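Local coordinates for leucine--trna ligase (Agrobacterium radiobacter, PDB 5AH5), which probably joins leucine to its tRNA at the expense of ATP, as a class I aminoacyl-tRNA synthetase, giving leucyl-tRNA(Leu), AMP and diphosphate, at residues 650-662 against 691-703. Sequence-based numbering, arbitrary orientation.
Sequences CENEEDREIARQL and LLYEKGGKASPTV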
loop_
_atom_site.group_PDB
_atom_site.type_symbol
_atom_site.label_atom_id
_atom_site.label_comp_id
_atom_site.label_asym_id
_atom_site.label_seq_id
_atom_site.Cartn_x
_atom_site.Cartn_y
_atom_site.Cartn_z
ATOM N N CYS B 650 -14.704 -3.660 -44.380
ATOM C CA CYS B 650 -16.049 -4.157 -44.136
ATOM C C CYS B 650 -16.953 -4.144 -45.412
ATOM O O CYS B 650 -17.444 -3.087 -45.844
ATOM C CB CYS B 650 -16.725 -3.311 -43.048
ATOM S SG CYS B 650 -15.900 -3.386 -41.441
ATOM N N GLU B 651 -17.179 -5.333 -45.960
ATOM C CA GLU B 651 -18.027 -5.529 -47.124
ATOM C C GLU B 651 -19.501 -5.777 -46.824
ATOM O O GLU B 651 -20.282 -5.932 -47.755
ATOM C CB GLU B 651 -17.441 -6.653 -47.992
ATOM C CG GLU B 651 -16.426 -6.089 -48.986
ATOM C CD GLU B 651 -15.245 -6.992 -49.274
ATOM O OE1 GLU B 651 -15.307 -8.211 -49.009
ATOM O OE2 GLU B 651 -14.233 -6.459 -49.780
ATOM N N ASN B 652 -19.902 -5.768 -45.552
ATOM C CA ASN B 652 -21.308 -6.001 -45.191
ATOM C C ASN B 652 -21.628 -5.682 -43.720
ATOM O O ASN B 652 -20.774 -5.162 -42.961
ATOM C CB ASN B 652 -21.669 -7.464 -45.498
ATOM C CG ASN B 652 -20.886 -8.427 -44.660
ATOM O OD1 ASN B 652 -20.905 -8.358 -43.428
ATOM N ND2 ASN B 652 -20.185 -9.330 -45.313
ATOM N N GLU B 653 -22.845 -6.064 -43.325
ATOM C CA GLU B 653 -23.394 -5.846 -41.980
ATOM C C GLU B 653 -22.711 -6.721 -40.898
ATOM O O GLU B 653 -22.606 -6.297 -39.716
ATOM C CB GLU B 653 -24.911 -6.107 -41.968
ATOM C CG GLU B 653 -25.706 -5.472 -43.127
ATOM C CD GLU B 653 -26.008 -6.419 -44.305
ATOM O OE1 GLU B 653 -26.761 -7.393 -44.087
ATOM O OE2 GLU B 653 -25.512 -6.181 -45.448
ATOM N N GLU B 654 -22.295 -7.931 -41.294
ATOM C CA GLU B 654 -21.641 -8.883 -40.398
ATOM C C GLU B 654 -20.202 -8.464 -40.020
ATOM O O GLU B 654 -19.809 -8.580 -38.861
ATOM C CB GLU B 654 -21.627 -10.294 -41.005
ATOM C CG GLU B 654 -22.939 -11.070 -40.859
ATOM C CD GLU B 654 -22.796 -12.558 -41.238
ATOM O OE1 GLU B 654 -22.880 -12.859 -42.455
ATOM O OE2 GLU B 654 -22.600 -13.428 -40.328
ATOM N N ASP B 655 -19.432 -8.004 -41.005
ATOM C CA ASP B 655 -18.135 -7.354 -40.760
ATOM C C ASP B 655 -18.267 -6.201 -39.814
ATOM O O ASP B 655 -17.451 -6.026 -38.926
ATOM C CB ASP B 655 -17.541 -6.804 -42.041
ATOM C CG ASP B 655 -17.101 -7.871 -42.972
ATOM O OD1 ASP B 655 -16.837 -8.993 -42.515
ATOM O OD2 ASP B 655 -16.991 -7.592 -44.176
ATOM N N ARG B 656 -19.314 -5.428 -39.999
ATOM C CA ARG B 656 -19.549 -4.262 -39.181
ATOM C C ARG B 656 -20.024 -4.608 -37.790
ATOM O O ARG B 656 -19.928 -3.754 -36.888
ATOM C CB ARG B 656 -20.564 -3.319 -39.856
ATOM C CG ARG B 656 -19.996 -2.515 -41.012
ATOM C CD ARG B 656 -19.453 -1.173 -40.547
ATOM N NE ARG B 656 -20.503 -0.161 -40.379
ATOM C CZ ARG B 656 -20.411 0.936 -39.620
ATOM N NH1 ARG B 656 -19.318 1.198 -38.909
ATOM N NH2 ARG B 656 -21.437 1.782 -39.561
ATOM N N GLU B 657 -20.610 -5.794 -37.605
ATOM C CA GLU B 657 -20.960 -6.214 -36.256
ATOM C C GLU B 657 -19.670 -6.619 -35.524
ATOM O O GLU B 657 -19.480 -6.258 -34.360
ATOM C CB GLU B 657 -21.966 -7.341 -36.211
ATOM C CG GLU B 657 -22.437 -7.738 -34.798
ATOM C CD GLU B 657 -22.978 -6.573 -33.950
ATOM O OE1 GLU B 657 -23.566 -5.603 -34.508
ATOM O OE2 GLU B 657 -22.822 -6.624 -32.703
ATOM N N ILE B 658 -18.825 -7.347 -36.233
ATOM C CA ILE B 658 -17.536 -7.763 -35.716
ATOM C C ILE B 658 -16.707 -6.518 -35.392
ATOM O O ILE B 658 -16.278 -6.349 -34.243
ATOM C CB ILE B 658 -16.799 -8.711 -36.673
ATOM C CG1 ILE B 658 -17.551 -10.040 -36.750
ATOM C CG2 ILE B 658 -15.359 -8.960 -36.191
ATOM C CD1 ILE B 658 -17.112 -10.959 -37.882
ATOM N N ALA B 659 -16.566 -5.615 -36.372
ATOM C CA ALA B 659 -15.711 -4.434 -36.220
ATOM C C ALA B 659 -16.139 -3.618 -35.028
ATOM O O ALA B 659 -15.328 -3.182 -34.235
ATOM C CB ALA B 659 -15.698 -3.596 -37.475
ATOM N N ARG B 660 -17.435 -3.470 -34.876
ATOM C CA ARG B 660 -17.971 -2.764 -33.764
ATOM C C ARG B 660 -17.649 -3.374 -32.399
ATOM O O ARG B 660 -17.450 -2.625 -31.426
ATOM C CB ARG B 660 -19.477 -2.661 -33.894
ATOM C CG ARG B 660 -20.104 -2.000 -32.680
ATOM C CD ARG B 660 -21.567 -1.633 -32.826
ATOM N NE ARG B 660 -22.164 -1.756 -31.503
ATOM C CZ ARG B 660 -22.690 -2.874 -31.016
ATOM N NH1 ARG B 660 -22.762 -3.980 -31.764
ATOM N NH2 ARG B 660 -23.159 -2.883 -29.767
ATOM N N GLN B 661 -17.752 -4.692 -32.314
ATOM C CA GLN B 661 -17.527 -5.417 -31.071
ATOM C C GLN B 661 -16.040 -5.276 -30.608
ATOM O O GLN B 661 -15.770 -5.054 -29.444
ATOM C CB GLN B 661 -17.937 -6.868 -31.252
ATOM C CG GLN B 661 -19.450 -7.081 -31.237
ATOM C CD GLN B 661 -19.875 -7.733 -29.946
ATOM O OE1 GLN B 661 -20.050 -8.969 -29.864
ATOM N NE2 GLN B 661 -19.951 -6.921 -28.887
ATOM N N LEU B 662 -15.136 -5.318 -31.564
ATOM C CA LEU B 662 -13.750 -5.080 -31.345
ATOM C C LEU B 662 -13.463 -3.708 -30.830
ATOM O O LEU B 662 -12.667 -3.583 -29.906
ATOM C CB LEU B 662 -12.927 -5.418 -32.581
ATOM C CG LEU B 662 -12.526 -6.898 -32.414
ATOM C CD1 LEU B 662 -13.576 -7.860 -32.974
ATOM C CD2 LEU B 662 -11.171 -7.177 -32.963
ATOM N N LEU B 691 -17.022 -14.473 -30.214
ATOM C CA LEU B 691 -17.564 -13.783 -31.367
ATOM C C LEU B 691 -16.948 -14.282 -32.610
ATOM O O LEU B 691 -17.665 -14.582 -33.601
ATOM C CB LEU B 691 -17.363 -12.277 -31.269
ATOM C CG LEU B 691 -17.893 -11.474 -32.462
ATOM C CD1 LEU B 691 -19.422 -11.552 -32.463
ATOM C CD2 LEU B 691 -17.387 -10.042 -32.424
ATOM N N LEU B 692 -15.624 -14.422 -32.579
ATOM C CA LEU B 692 -14.905 -14.851 -33.763
ATOM C C LEU B 692 -15.080 -16.332 -34.098
ATOM O O LEU B 692 -14.973 -16.730 -35.271
ATOM C CB LEU B 692 -13.430 -14.492 -33.653
ATOM C CG LEU B 692 -13.120 -13.000 -33.606
ATOM C CD1 LEU B 692 -11.616 -12.802 -33.554
ATOM C CD2 LEU B 692 -13.716 -12.273 -34.801
ATOM N N TYR B 693 -15.280 -17.176 -33.092
ATOM C CA TYR B 693 -15.609 -18.584 -33.357
ATOM C C TYR B 693 -16.962 -18.694 -34.107
ATOM O O TYR B 693 -17.119 -19.525 -34.991
ATOM C CB TYR B 693 -15.674 -19.394 -32.053
ATOM C CG TYR B 693 -14.361 -20.094 -31.775
ATOM C CD1 TYR B 693 -13.998 -21.271 -32.469
ATOM C CD2 TYR B 693 -13.442 -19.536 -30.919
ATOM C CE1 TYR B 693 -12.762 -21.880 -32.256
ATOM C CE2 TYR B 693 -12.237 -20.163 -30.660
ATOM C CZ TYR B 693 -11.898 -21.318 -31.322
ATOM O OH TYR B 693 -10.667 -21.864 -31.059
ATOM N N GLU B 694 -17.892 -17.853 -33.690
ATOM C CA GLU B 694 -19.308 -17.919 -34.050
ATOM C C GLU B 694 -19.533 -17.247 -35.408
ATOM O O GLU B 694 -20.290 -17.767 -36.195
ATOM C CB GLU B 694 -20.193 -17.215 -32.969
ATOM C CG GLU B 694 -21.599 -16.800 -33.432
ATOM C CD GLU B 694 -22.419 -16.035 -32.376
ATOM O OE1 GLU B 694 -22.079 -14.880 -31.970
ATOM O OE2 GLU B 694 -23.448 -16.587 -31.949
ATOM N N LYS B 695 -18.934 -16.066 -35.628
ATOM C CA LYS B 695 -19.175 -15.240 -36.825
ATOM C C LYS B 695 -17.981 -15.163 -37.741
ATOM O O LYS B 695 -18.140 -14.684 -38.854
ATOM C CB LYS B 695 -19.560 -13.806 -36.483
ATOM C CG LYS B 695 -20.660 -13.611 -35.453
ATOM C CD LYS B 695 -22.045 -13.935 -36.006
ATOM C CE LYS B 695 -23.151 -13.375 -35.110
ATOM N NZ LYS B 695 -23.036 -11.898 -34.873
ATOM N N GLY B 696 -16.785 -15.604 -37.323
ATOM C CA GLY B 696 -15.603 -15.536 -38.237
ATOM C C GLY B 696 -15.799 -16.584 -39.320
ATOM O O GLY B 696 -16.544 -17.528 -39.121
ATOM N N GLY B 697 -15.183 -16.461 -40.476
ATOM C CA GLY B 697 -15.532 -17.434 -41.545
ATOM C C GLY B 697 -16.733 -17.017 -42.416
ATOM O O GLY B 697 -16.688 -17.189 -43.627
ATOM N N LYS B 698 -17.798 -16.480 -41.822
ATOM C CA LYS B 698 -18.683 -15.559 -42.573
ATOM C C LYS B 698 -18.063 -14.144 -42.805
ATOM O O LYS B 698 -18.505 -13.393 -43.692
ATOM C CB LYS B 698 -20.055 -15.438 -41.901
ATOM C CG LYS B 698 -20.916 -16.699 -42.071
ATOM C CD LYS B 698 -22.276 -16.603 -41.374
ATOM C CE LYS B 698 -22.182 -16.724 -39.851
ATOM N NZ LYS B 698 -23.338 -16.139 -39.116
ATOM N N ALA B 699 -17.034 -13.779 -42.035
ATOM C CA ALA B 699 -16.429 -12.454 -42.176
ATOM C C ALA B 699 -15.514 -12.377 -43.398
ATOM O O ALA B 699 -14.934 -13.379 -43.833
ATOM C CB ALA B 699 -15.669 -12.077 -40.905
ATOM N N SER B 700 -15.367 -11.189 -43.967
ATOM C CA SER B 700 -14.393 -11.033 -45.067
ATOM C C SER B 700 -12.997 -11.352 -44.465
ATOM O O SER B 700 -12.747 -10.956 -43.335
ATOM C CB SER B 700 -14.405 -9.614 -45.629
ATOM O OG SER B 700 -15.700 -9.020 -45.522
ATOM N N PRO B 701 -12.138 -12.107 -45.183
ATOM C CA PRO B 701 -10.799 -12.467 -44.727
ATOM C C PRO B 701 -10.045 -11.323 -43.995
ATOM O O PRO B 701 -9.540 -11.511 -42.884
ATOM C CB PRO B 701 -10.078 -12.817 -46.025
ATOM C CG PRO B 701 -11.150 -13.305 -46.935
ATOM C CD PRO B 701 -12.459 -12.738 -46.476
ATOM N N THR B 702 -10.035 -10.142 -44.601
ATOM C CA THR B 702 -9.284 -9.019 -44.080
ATOM C C THR B 702 -9.837 -8.590 -42.716
ATOM O O THR B 702 -9.052 -8.239 -41.835
ATOM C CB THR B 702 -9.198 -7.862 -45.119
ATOM O OG1 THR B 702 -8.362 -8.263 -46.224
ATOM C CG2 THR B 702 -8.620 -6.585 -44.513
ATOM N N VAL B 703 -11.153 -8.653 -42.533
ATOM C CA VAL B 703 -11.780 -8.276 -41.268
ATOM C C VAL B 703 -11.403 -9.272 -40.166
ATOM O O VAL B 703 -11.295 -8.889 -38.986
ATOM C CB VAL B 703 -13.312 -8.223 -41.376
ATOM C CG1 VAL B 703 -13.960 -8.053 -40.008
ATOM C CG2 VAL B 703 -13.723 -7.093 -42.316
#
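The carboxylate of Asp655, buried near the start of helix 653-674, ties the 696-700 loop to the residues that lead into its own helix. Asp655 OD1 offers its syn lone pair to the backbone N of Ser700 at 3.0 Å, in a nearly straight bond. Asp655 OD2 takes the Glu651 N-H on its anti lone pair, N to O 2.9 Å; Ser700 OG also lies against Asp655 OD2, but so close in the model that this bond is doubtful. CG2 of Val703 packs against Asp655 CG at 3.5 Å. Asn652 N-caps the same helix, its OD1 accepting from Asp655 N.

One turn on, Ile658 is a knob in a hole lined by Leu691, Leu692, Lys695 and Val703. With chi1 at -68° its CG2 lies anti to the backbone N and meets Leu692 CD2, while Ile658 CD1, at the end of the other branch, reaches Ala699 CB at 3.5 Å. Here three helices of the anticodon-binding domain's bundle come together: 653-674 runs antiparallel to 678-695 (174° between the local axes), and the 696-700 loop leads into 701-715. Farther along, Gln661 CB lies 3.4 Å from Leu691 CD2. Back near the helix start, Lys698 NZ, on an exposed residue of the loop, makes a salt bridge to Glu654 OE2 at 3.1 Å, approaching from the syn side, 23° out of the carboxylate plane.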